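Local coordinates for intracellular exo-alpha-(1->5)-L-arabinofuranosidase (Bifidobacterium longum, PDB 2Y2W), which cleaves terminal alpha-(1->5)-linked L-arabinofuranosyl residues from branched and debranched arabinans, and also acts on wheat arabinoxylan, in plant cell wall breakdown, at residues E215-W220 against C253-A258; S226-A231 against E267-T272; K312-V317 against L336-W341. All coordinates share one frame; numbering follows the deposited sequence.

Contact 1: residues E215-W220 against C253-A258; sequences EMDGPW and CGSSGA
D217 grips S256 with both carboxylate oxygens: the hydroxyl OG of S256 donates to OD1 of D217 at 2.6 Å, and the backbone N of S256 donates to OD2 of D217 at 3.1 Å. These are loops at the C-terminal ends of neighbouring strands, 209-212 and 249-252, of the (beta/alpha)8 barrel, where TIM-barrel enzymes keep their active sites. Both bonds arrive on the syn sides of the carboxylate, the hydroxyl 15° out of its plane, and two bonds from one residue fix the rotation of the group. D217 holds CG between its backbone N and carbonyl carbon (chi1 65°), which swings the carboxylate across to the other loop. With an alanine here, S256 N and OG would probably both be left without their acceptor, and the S256 hydroxyl would be free to turn beside E215, the presumed proton donor/acceptor. E215 begins a type I beta turn that ends at G218, and its CG lies 3.2 Å from S256 OG. Its carboxylate has further partners: OE2 is hydrogen-bonded to H284 ND1, while OE1 receives a weak bond from W220 NE1. Farther along, the sulfur of C253 packs 3.9 Å from CG of M216. The W220 indole meets S256 with its edge, CZ2 lying 3.6 Å from S256 CB, while G218 CA sits over one face, 3.5 Å above the ring plane.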
loop_
_atom_site.group_PDB
_atom_site.type_symbol
_atom_site.label_atom_id
_atom_site.label_comp_id
_atom_site.label_asym_id
_atom_site.label_seq_id
_atom_site.Cartn_x
_atom_site.Cartn_y
_atom_site.Cartn_z
ATOM N N GLU D 215 7.376 -15.495 -5.390
ATOM C CA GLU D 215 6.647 -15.669 -6.653
ATOM C C GLU D 215 5.602 -14.581 -6.918
ATOM O O GLU D 215 4.448 -14.873 -7.240
ATOM C CB GLU D 215 6.003 -17.064 -6.714
ATOM C CG GLU D 215 6.999 -18.219 -6.835
ATOM C CD GLU D 215 6.327 -19.581 -6.956
ATOM O OE1 GLU D 215 5.327 -19.828 -6.248
ATOM O OE2 GLU D 215 6.805 -20.410 -7.758
ATOM N N MET D 216 6.025 -13.328 -6.793
ATOM C CA MET D 216 5.120 -12.183 -6.898
ATOM C C MET D 216 4.569 -11.948 -8.308
ATOM O O MET D 216 3.655 -11.141 -8.489
ATOM C CB MET D 216 5.796 -10.918 -6.357
ATOM C CG MET D 216 6.149 -10.991 -4.873
ATOM S SD MET D 216 4.722 -11.282 -3.800
ATOM C CE MET D 216 3.881 -9.707 -3.932
ATOM N N ASP D 217 5.117 -12.664 -9.291
ATOM C CA ASP D 217 4.649 -12.593 -10.678
ATOM C C ASP D 217 3.509 -13.569 -10.954
ATOM O O ASP D 217 2.724 -13.368 -11.884
ATOM C CB ASP D 217 5.806 -12.844 -11.658
ATOM C CG ASP D 217 6.367 -14.257 -11.564
ATOM O OD1 ASP D 217 6.348 -14.844 -10.460
ATOM O OD2 ASP D 217 6.833 -14.779 -12.601
ATOM N N GLY D 218 3.431 -14.630 -10.154
ATOM C CA GLY D 218 2.398 -15.649 -10.315
ATOM C C GLY D 218 1.030 -15.143 -9.897
ATOM O O GLY D 218 0.879 -14.631 -8.790
ATOM N N PRO D 219 0.024 -15.274 -10.784
ATOM C CA PRO D 219 -1.354 -14.858 -10.479
ATOM C C PRO D 219 -2.055 -15.734 -9.430
ATOM O O PRO D 219 -3.187 -15.436 -9.039
ATOM C CB PRO D 219 -2.067 -14.965 -11.834
ATOM C CG PRO D 219 -0.969 -14.962 -12.854
ATOM C CD PRO D 219 0.166 -15.677 -12.195
ATOM N N TRP D 220 -1.387 -16.797 -8.984
ATOM C CA TRP D 220 -1.878 -17.639 -7.888
ATOM C C TRP D 220 -1.441 -17.098 -6.519
ATOM O O TRP D 220 -1.935 -17.543 -5.479
ATOM C CB TRP D 220 -1.379 -19.077 -8.058
ATOM C CG TRP D 220 0.114 -19.172 -8.125
ATOM C CD1 TRP D 220 0.981 -19.289 -7.073
ATOM C CD2 TRP D 220 0.923 -19.138 -9.307
ATOM N NE1 TRP D 220 2.276 -19.334 -7.527
ATOM C CE2 TRP D 220 2.270 -19.246 -8.895
ATOM C CE3 TRP D 220 0.638 -19.030 -10.677
ATOM C CZ2 TRP D 220 3.337 -19.249 -9.802
ATOM C CZ3 TRP D 220 1.697 -19.033 -11.581
ATOM C CH2 TRP D 220 3.031 -19.142 -11.138
ATOM N N CYS D 253 12.494 -11.504 -6.279
ATOM C CA CYS D 253 11.702 -12.474 -7.031
ATOM C C CYS D 253 11.955 -12.308 -8.522
ATOM O O CYS D 253 11.906 -11.195 -9.049
ATOM C CB CYS D 253 10.205 -12.299 -6.758
ATOM S SG CYS D 253 9.675 -12.535 -5.051
ATOM N N GLY D 254 12.244 -13.417 -9.190
ATOM C CA GLY D 254 12.360 -13.433 -10.639
ATOM C C GLY D 254 11.100 -14.041 -11.207
ATOM O O GLY D 254 9.996 -13.736 -10.750
ATOM N N SER D 255 11.264 -14.913 -12.196
ATOM C CA SER D 255 10.133 -15.629 -12.772
ATOM C C SER D 255 9.858 -16.935 -12.029
ATOM O O SER D 255 10.779 -17.592 -11.526
ATOM C CB SER D 255 10.354 -15.886 -14.264
ATOM O OG SER D 255 10.287 -14.675 -15.002
ATOM N N SER D 256 8.579 -17.295 -11.961
ATOM C CA SER D 256 8.154 -18.537 -11.325
ATOM C C SER D 256 8.357 -19.733 -12.251
ATOM O O SER D 256 8.133 -20.880 -11.857
ATOM C CB SER D 256 6.691 -18.437 -10.898
ATOM O OG SER D 256 6.522 -17.412 -9.936
ATOM N N GLY D 257 8.788 -19.447 -13.478
ATOM C CA GLY D 257 9.023 -20.463 -14.500
ATOM C C GLY D 257 9.350 -19.839 -15.843
ATOM O O GLY D 257 9.104 -18.649 -16.062
ATOM N N ALA D 258 9.904 -20.650 -16.742
ATOM C CA ALA D 258 10.276 -20.200 -18.085
ATOM C C ALA D 258 9.051 -19.958 -18.964
ATOM O O ALA D 258 9.111 -19.193 -19.930
ATOM C CB ALA D 258 11.206 -21.210 -18.737
#

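Contact 2: residues S226-A231 against E267-T272; sequences SPEEYA and EKTVLT
V270 and A231 form the close part of this contact, where two outer helices of the (beta/alpha)8 barrel, 227-244 and 265-274, run side by side. The short segments are nearly parallel, at 24° with their axes 8.6 Å apart, as expected of successive helices in this fold. The small side chain of A231 allows the approach: its CB rests 3.8 Å from V270 CA. On the buried side V270 turns both methyls to Y230. CG2 of V270 lies in the ring plane at the edge, 3.7 Å from Y230 CD2, while CG1 of V270 touches CD2 and CE2. The tyrosine reaches this place because its CG stands opposite the backbone N (chi1 -177°), and its hydroxyl continues inward to hydrogen-bond with I212 O and C253 N at the barrel strands. The solvent side is looser. There P227 CB comes no nearer than 4.3 Å to T269 CB, and the exposed E228 bends at chi2 (-79°) and crosses the T269 side chain at about a right angle, its carboxylate meeting the methyl of the threonine and not its hydroxyl. That hydroxyl bonds to T265 O of its own helix. No hydrogen bond joins the two segments, and at the outer margin E228 OE2 lies 3.7 Å from T269 CG2.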
loop_
_atom_site.group_PDB
_atom_site.type_symbol
_atom_site.label_atom_id
_atom_site.label_comp_id
_atom_site.label_asym_id
_atom_site.label_seq_id
_atom_site.Cartn_x
_atom_site.Cartn_y
_atom_site.Cartn_z
ATOM N N SER D 226 2.376 -6.507 -10.563
ATOM C CA SER D 226 2.916 -6.257 -11.888
ATOM C C SER D 226 4.431 -6.076 -11.751
ATOM O O SER D 226 4.934 -5.942 -10.631
ATOM C CB SER D 226 2.266 -5.007 -12.492
ATOM O OG SER D 226 2.264 -3.928 -11.571
ATOM N N PRO D 227 5.173 -6.087 -12.877
ATOM C CA PRO D 227 6.614 -5.833 -12.788
ATOM C C PRO D 227 6.967 -4.488 -12.132
ATOM O O PRO D 227 7.910 -4.429 -11.342
ATOM C CB PRO D 227 7.074 -5.864 -14.253
ATOM C CG PRO D 227 5.822 -5.781 -15.069
ATOM C CD PRO D 227 4.775 -6.444 -14.249
ATOM N N GLU D 228 6.214 -3.434 -12.446
ATOM C CA GLU D 228 6.489 -2.098 -11.906
ATOM C C GLU D 228 6.194 -1.991 -10.407
ATOM O O GLU D 228 6.984 -1.408 -9.658
ATOM C CB GLU D 228 5.724 -1.022 -12.686
ATOM C CG GLU D 228 6.239 -0.783 -14.111
ATOM C CD GLU D 228 7.500 0.087 -14.175
ATOM O OE1 GLU D 228 7.882 0.694 -13.148
ATOM O OE2 GLU D 228 8.108 0.172 -15.269
ATOM N N GLU D 229 5.067 -2.560 -9.979
ATOM C CA GLU D 229 4.679 -2.579 -8.567
ATOM C C GLU D 229 5.738 -3.249 -7.692
ATOM O O GLU D 229 6.105 -2.712 -6.642
ATOM C CB GLU D 229 3.328 -3.276 -8.377
ATOM C CG GLU D 229 2.107 -2.384 -8.601
ATOM C CD GLU D 229 0.806 -3.174 -8.769
ATOM O OE1 GLU D 229 0.805 -4.409 -8.559
ATOM O OE2 GLU D 229 -0.223 -2.553 -9.115
ATOM N N TYR D 230 6.224 -4.413 -8.128
ATOM C CA TYR D 230 7.232 -5.158 -7.373
ATOM C C TYR D 230 8.588 -4.459 -7.379
ATOM O O TYR D 230 9.247 -4.386 -6.341
ATOM C CB TYR D 230 7.363 -6.608 -7.862
ATOM C CG TYR D 230 8.350 -7.426 -7.052
ATOM C CD1 TYR D 230 8.030 -7.867 -5.768
ATOM C CD2 TYR D 230 9.608 -7.747 -7.565
ATOM C CE1 TYR D 230 8.935 -8.608 -5.014
ATOM C CE2 TYR D 230 10.524 -8.490 -6.820
ATOM C CZ TYR D 230 10.179 -8.915 -5.546
ATOM O OH TYR D 230 11.072 -9.651 -4.805
ATOM N N ALA D 231 8.993 -3.950 -8.542
ATOM C CA ALA D 231 10.233 -3.183 -8.671
ATOM C C ALA D 231 10.288 -2.053 -7.643
ATOM O O ALA D 231 11.285 -1.904 -6.934
ATOM C CB ALA D 231 10.384 -2.634 -10.086
ATOM N N GLU D 267 12.482 -9.653 -14.842
ATOM C CA GLU D 267 13.824 -9.508 -14.286
ATOM C C GLU D 267 14.474 -8.190 -14.693
ATOM O O GLU D 267 15.049 -7.498 -13.857
ATOM C CB GLU D 267 14.709 -10.685 -14.707
ATOM C CG GLU D 267 14.380 -12.014 -14.022
ATOM C CD GLU D 267 13.223 -12.768 -14.664
ATOM O OE1 GLU D 267 12.623 -12.274 -15.643
ATOM O OE2 GLU D 267 12.911 -13.874 -14.180
ATOM N N LYS D 268 14.363 -7.839 -15.971
ATOM C CA LYS D 268 14.956 -6.607 -16.481
ATOM C C LYS D 268 14.430 -5.378 -15.743
ATOM O O LYS D 268 15.215 -4.578 -15.238
ATOM C CB LYS D 268 14.721 -6.470 -17.984
ATOM C CG LYS D 268 15.704 -5.538 -18.680
ATOM C CD LYS D 268 15.762 -5.776 -20.188
ATOM C CE LYS D 268 16.442 -7.103 -20.542
ATOM N NZ LYS D 268 15.509 -8.268 -20.498
ATOM N N THR D 269 13.107 -5.250 -15.670
ATOM C CA THR D 269 12.465 -4.106 -15.023
ATOM C C THR D 269 12.786 -4.047 -13.526
ATOM O O THR D 269 13.180 -2.997 -13.011
ATOM C CB THR D 269 10.935 -4.127 -15.232
ATOM O OG1 THR D 269 10.644 -4.306 -16.622
ATOM C CG2 THR D 269 10.299 -2.825 -14.753
ATOM N N VAL D 270 12.628 -5.182 -12.849
ATOM C CA VAL D 270 12.831 -5.275 -11.402
ATOM C C VAL D 270 14.287 -5.014 -11.007
ATOM O O VAL D 270 14.556 -4.183 -10.134
ATOM C CB VAL D 270 12.320 -6.638 -10.847
ATOM C CG1 VAL D 270 12.853 -6.916 -9.439
ATOM C CG2 VAL D 270 10.798 -6.673 -10.864
ATOM N N LEU D 271 15.216 -5.704 -11.664
ATOM C CA LEU D 271 16.636 -5.584 -11.330
ATOM C C LEU D 271 17.233 -4.225 -11.699
ATOM O O LEU D 271 18.098 -3.731 -10.987
ATOM C CB LEU D 271 17.456 -6.730 -11.940
ATOM C CG LEU D 271 17.115 -8.167 -11.516
ATOM C CD1 LEU D 271 17.949 -9.170 -12.299
ATOM C CD2 LEU D 271 17.277 -8.389 -10.013
ATOM N N THR D 272 16.767 -3.622 -12.790
ATOM C CA THR D 272 17.257 -2.304 -13.214
ATOM C C THR D 272 17.024 -1.238 -12.140
ATOM O O THR D 272 17.918 -0.443 -11.847
ATOM C CB THR D 272 16.630 -1.855 -14.565
ATOM O OG1 THR D 272 16.994 -2.784 -15.593
ATOM C CG2 THR D 272 17.110 -0.464 -14.969
#

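Contact 3: residues K312-V317 against L336-W341; sequences KFIATV and LSFDEW
An edge-to-face aromatic pair, F313 with F338, joins helix 307-327 to strand 335-341 of the (beta/alpha)8 barrel just two residues before E340, the presumed nucleophile. F338 aims its edge at the face of F313: the ring centroids are 5.5 Å apart, the planes stand at 60°, and CZ of F338 lies over that face, 4.2 Å from F313 CG. F313 swings its ring toward the strand with CG roughly opposite the backbone N (chi1 -152°), and it makes another edge-to-face pair with F263. The backbone of F338 is unusual too, being the centre of an inverse gamma turn in which D339 N bonds weakly to S337 O.

The N-to-C directions of the short helix and strand segments make 140°, closer to antiparallel than to perpendicular, as for the helix leading into a strand in a beta-alpha-beta crossover; their axes are 10.4 Å apart. That separation is filled by apolar side chains, and no hydrogen bond crosses it. I314 lies at about a right angle to F338 and presses CG1 to within 3.5 Å of its CE1. One turn on, V317 CG1 sits 3.9 Å from CG of L336. F338 faces the helix layer, while E340, two residues on, has its partners in the presumed active site: OE2 of E340 forms a salt bridge with R109, and OE1 a hydrogen bond with Y286 OH. Back at the helix, L336 inserts its CD2 beside the I314 backbone, 3.9 Å from the carbonyl O.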
loop_
_atom_site.group_PDB
_atom_site.type_symbol
_atom_site.label_atom_id
_atom_site.label_comp_id
_atom_site.label_asym_id
_atom_site.label_seq_id
_atom_site.Cartn_x
_atom_site.Cartn_y
_atom_site.Cartn_z
ATOM N N LYS D 312 18.695 -22.618 -21.011
ATOM C CA LYS D 312 18.087 -21.408 -21.566
ATOM C C LYS D 312 17.625 -20.450 -20.469
ATOM O O LYS D 312 17.840 -19.240 -20.569
ATOM C CB LYS D 312 16.918 -21.759 -22.491
ATOM C CG LYS D 312 17.273 -21.719 -23.964
ATOM C CD LYS D 312 16.087 -22.107 -24.840
ATOM C CE LYS D 312 16.206 -21.519 -26.250
ATOM N NZ LYS D 312 17.465 -21.916 -26.956
ATOM N N PHE D 313 16.994 -21.005 -19.432
ATOM C CA PHE D 313 16.561 -20.254 -18.252
ATOM C C PHE D 313 17.723 -19.436 -17.677
ATOM O O PHE D 313 17.603 -18.223 -17.482
ATOM C CB PHE D 313 16.030 -21.227 -17.188
ATOM C CG PHE D 313 14.998 -20.638 -16.259
ATOM C CD1 PHE D 313 15.202 -19.411 -15.629
ATOM C CD2 PHE D 313 13.820 -21.330 -16.002
ATOM C CE1 PHE D 313 14.245 -18.882 -14.768
ATOM C CE2 PHE D 313 12.857 -20.809 -15.143
ATOM C CZ PHE D 313 13.070 -19.581 -14.524
ATOM N N ILE D 314 18.845 -20.112 -17.423
ATOM C CA ILE D 314 20.053 -19.482 -16.891
ATOM C C ILE D 314 20.570 -18.387 -17.825
ATOM O O ILE D 314 20.885 -17.285 -17.375
ATOM C CB ILE D 314 21.159 -20.536 -16.588
ATOM C CG1 ILE D 314 20.776 -21.363 -15.355
ATOM C CG2 ILE D 314 22.519 -19.867 -16.367
ATOM C CD1 ILE D 314 21.408 -22.744 -15.293
ATOM N N ALA D 315 20.632 -18.690 -19.121
ATOM C CA ALA D 315 21.124 -17.742 -20.123
ATOM C C ALA D 315 20.296 -16.457 -20.169
ATOM O O ALA D 315 20.854 -15.360 -20.193
ATOM C CB ALA D 315 21.172 -18.397 -21.503
ATOM N N THR D 316 18.973 -16.609 -20.161
ATOM C CA THR D 316 18.043 -15.489 -20.299
ATOM C C THR D 316 18.019 -14.593 -19.058
ATOM O O THR D 316 18.004 -13.363 -19.175
ATOM C CB THR D 316 16.608 -15.981 -20.614
ATOM O OG1 THR D 316 16.659 -17.006 -21.611
ATOM C CG2 THR D 316 15.736 -14.840 -21.122
ATOM N N VAL D 317 18.015 -15.212 -17.880
ATOM C CA VAL D 317 17.995 -14.466 -16.620
ATOM C C VAL D 317 19.319 -13.726 -16.407
ATOM O O VAL D 317 19.324 -12.567 -15.986
ATOM C CB VAL D 317 17.652 -15.379 -15.415
ATOM C CG1 VAL D 317 17.807 -14.631 -14.096
ATOM C CG2 VAL D 317 16.235 -15.910 -15.547
ATOM N N LEU D 336 22.682 -15.515 -9.598
ATOM C CA LEU D 336 21.414 -16.213 -9.746
ATOM C C LEU D 336 21.164 -17.138 -8.567
ATOM O O LEU D 336 22.092 -17.779 -8.058
ATOM C CB LEU D 336 21.389 -17.011 -11.053
ATOM C CG LEU D 336 20.815 -16.366 -12.320
ATOM C CD1 LEU D 336 21.480 -15.033 -12.667
ATOM C CD2 LEU D 336 20.925 -17.337 -13.485
ATOM N N SER D 337 19.906 -17.199 -8.138
ATOM C CA SER D 337 19.495 -18.060 -7.037
ATOM C C SER D 337 18.345 -18.969 -7.461
ATOM O O SER D 337 17.180 -18.560 -7.451
ATOM C CB SER D 337 19.094 -17.220 -5.819
ATOM O OG SER D 337 18.758 -18.040 -4.712
ATOM N N PHE D 338 18.678 -20.201 -7.838
ATOM C CA PHE D 338 17.678 -21.207 -8.192
ATOM C C PHE D 338 16.992 -21.767 -6.945
ATOM O O PHE D 338 17.095 -22.957 -6.643
ATOM C CB PHE D 338 18.317 -22.330 -9.015
ATOM C CG PHE D 338 18.003 -22.261 -10.480
ATOM C CD1 PHE D 338 18.761 -21.466 -11.331
ATOM C CD2 PHE D 338 16.944 -22.993 -11.010
ATOM C CE1 PHE D 338 18.467 -21.402 -12.689
ATOM C CE2 PHE D 338 16.643 -22.936 -12.364
ATOM C CZ PHE D 338 17.406 -22.141 -13.207
ATOM N N ASP D 339 16.272 -20.897 -6.239
ATOM C CA ASP D 339 15.746 -21.219 -4.914
ATOM C C ASP D 339 14.499 -22.109 -4.903
ATOM O O ASP D 339 14.024 -22.501 -3.836
ATOM C CB ASP D 339 15.554 -19.952 -4.062
ATOM C CG ASP D 339 14.717 -18.883 -4.751
ATOM O OD1 ASP D 339 14.155 -19.141 -5.836
ATOM O OD2 ASP D 339 14.627 -17.769 -4.190
ATOM N N GLU D 340 13.977 -22.424 -6.084
ATOM C CA GLU D 340 12.953 -23.456 -6.226
ATOM C C GLU D 340 13.176 -24.252 -7.510
ATOM O O GLU D 340 12.866 -23.783 -8.604
ATOM C CB GLU D 340 11.541 -22.857 -6.183
ATOM C CG GLU D 340 11.015 -22.607 -4.773
ATOM C CD GLU D 340 9.544 -22.229 -4.730
ATOM O OE1 GLU D 340 8.748 -22.790 -5.515
ATOM O OE2 GLU D 340 9.181 -21.372 -3.896
ATOM N N TRP D 341 13.738 -25.448 -7.367
ATOM C CA TRP D 341 13.951 -26.343 -8.501
ATOM C C TRP D 341 13.641 -27.790 -8.134
ATOM O O TRP D 341 13.576 -28.136 -6.955
ATOM C CB TRP D 341 15.378 -26.207 -9.059
ATOM C CG TRP D 341 16.456 -26.789 -8.183
ATOM C CD1 TRP D 341 17.136 -26.151 -7.185
ATOM C CD2 TRP D 341 16.984 -28.123 -8.235
ATOM N NE1 TRP D 341 18.047 -27.001 -6.610
ATOM C CE2 TRP D 341 17.975 -28.219 -7.235
ATOM C CE3 TRP D 341 16.712 -29.246 -9.030
ATOM C CZ2 TRP D 341 18.701 -29.393 -7.007
ATOM C CZ3 TRP D 341 17.431 -30.416 -8.801
ATOM C CH2 TRP D 341 18.415 -30.477 -7.796
#

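How the contacts relate
All three contacts belong to one (beta/alpha)8 barrel. Contacts 1 and 3 are buried, whereas contact 2 is partly buried and reaches solvent between outer helices. Contact 1 is held mainly by polar bonds between loops at the presumed active site; contacts 2 and 3 rely on apolar packing, helix to helix in one and helix to strand in the other. Contacts 1 and 2 share the same two strand-loop-helix units: M216 packs on the Y230 ring, and E267 OE2 bonds to S255 OG. F313 of contact 3 packs against G257 and A258 of the 253-258 loop. Contacts 1 and 3 each supply one presumed catalytic glutamate, with E215 OE2 and E340 OE1 3.8 Å apart.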